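Local coordinates for uncharacterized aldehyde dehydrogenase AldY (Bacillus subtilis, PDB 4DNG), which probably oxidises aldehydes to carboxylates with NAD+ as the electron acceptor and may protect cells against stress from ethanol and related compounds, at residues A165-A169 with L170-V174. Residues are numbered along the deposited sequence; the frame is centred on the assembly and turned at random.
Sequences APAIA and LGNSV
N172 folds its amide back over the end of helix 156-169, where ND2 gives a hydrogen bond to A167 O. ND2 lies 3.0 Å from A167 O, in the carbonyl plane on a lone pair, while the backbone N of N172 reaches the same oxygen at 2.9 Å, tilted from that plane. L170 N adds a third, longer bond, from above the A167 carbonyl plane and not on a lone pair. With chi1 at -53° CG stands beside the residue's own N, and chi2 of -70° turns ND2 to the oxygen that N also bonds. The N172 N bond and that from G171 N to I168 O (3.3 Å) make a Schellman motif, with G171 at positive phi as C-prime. L170 N also bonds P166 O at 3.0 Å, and CB, CG and CD1 of L170 all come within about 3.6 Å of P166 O. Past the turn, V174 points CG2 back at A167 CB, 3.5 Å away, with I168 CG1 looser beside it. OD1, at the other end of the N172 amide, accepts from G145 N of strand 135-150, and ND2 has a second acceptor in F468 O. This is the helix-to-strand turn of a beta-alpha-beta unit: the end of helix 156-169 packs against helices 98-118 and 462-468, and strand 173-177 runs parallel to strand 135-150.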
# COMPACT_ATOMS: atom_id res chain seq x y z
N ALA A 165 -4.71 -18.96 0.10
CA ALA A 165 -4.84 -19.53 1.45
C ALA A 165 -4.95 -18.50 2.60
O ALA A 165 -5.82 -18.61 3.45
CB ALA A 165 -3.75 -20.58 1.71
N PRO A 166 -4.07 -17.48 2.62
CA PRO A 166 -4.30 -16.39 3.59
C PRO A 166 -5.65 -15.68 3.41
O PRO A 166 -6.34 -15.41 4.39
CB PRO A 166 -3.16 -15.42 3.33
CG PRO A 166 -2.45 -15.92 2.10
CD PRO A 166 -2.74 -17.38 2.00
N ALA A 167 -6.03 -15.41 2.17
CA ALA A 167 -7.31 -14.78 1.89
C ALA A 167 -8.45 -15.53 2.58
O ALA A 167 -9.20 -14.95 3.37
CB ALA A 167 -7.56 -14.74 0.40
N ILE A 168 -8.56 -16.81 2.27
CA ILE A 168 -9.61 -17.64 2.84
C ILE A 168 -9.46 -17.80 4.37
O ILE A 168 -10.45 -17.78 5.10
CB ILE A 168 -9.69 -18.99 2.11
CG1 ILE A 168 -10.31 -18.76 0.72
CG2 ILE A 168 -10.47 -20.01 2.93
CD1 ILE A 168 -10.03 -19.87 -0.27
N ALA A 169 -8.23 -17.94 4.85
CA ALA A 169 -7.97 -18.06 6.28
C ALA A 169 -8.53 -16.89 7.06
O ALA A 169 -9.00 -17.05 8.19
CB ALA A 169 -6.48 -18.15 6.52
N LEU A 170 -8.50 -15.70 6.46
CA LEU A 170 -8.82 -14.48 7.17
C LEU A 170 -10.18 -13.92 6.76
O LEU A 170 -10.44 -12.71 6.84
CB LEU A 170 -7.68 -13.46 7.01
CG LEU A 170 -6.36 -13.96 7.61
CD1 LEU A 170 -5.15 -13.24 7.03
CD2 LEU A 170 -6.38 -13.83 9.13
N GLY A 171 -11.04 -14.82 6.32
CA GLY A 171 -12.45 -14.51 6.09
C GLY A 171 -12.75 -13.75 4.82
O GLY A 171 -13.83 -13.17 4.68
N ASN A 172 -11.80 -13.74 3.90
CA ASN A 172 -12.05 -13.11 2.61
C ASN A 172 -12.61 -14.11 1.61
O ASN A 172 -12.63 -15.31 1.86
CB ASN A 172 -10.76 -12.49 2.06
CG ASN A 172 -10.11 -11.56 3.04
OD1 ASN A 172 -10.63 -10.46 3.31
ND2 ASN A 172 -8.96 -11.98 3.59
N SER A 173 -13.08 -13.59 0.48
CA SER A 173 -13.41 -14.41 -0.67
C SER A 173 -12.43 -14.03 -1.77
O SER A 173 -11.66 -13.07 -1.62
CB SER A 173 -14.82 -14.13 -1.13
OG SER A 173 -14.88 -12.85 -1.74
N VAL A 174 -12.48 -14.74 -2.90
CA VAL A 174 -11.38 -14.67 -3.87
C VAL A 174 -11.92 -14.94 -5.26
O VAL A 174 -12.62 -15.94 -5.50
CB VAL A 174 -10.28 -15.72 -3.56
CG1 VAL A 174 -9.08 -15.64 -4.52
CG2 VAL A 174 -9.80 -15.57 -2.12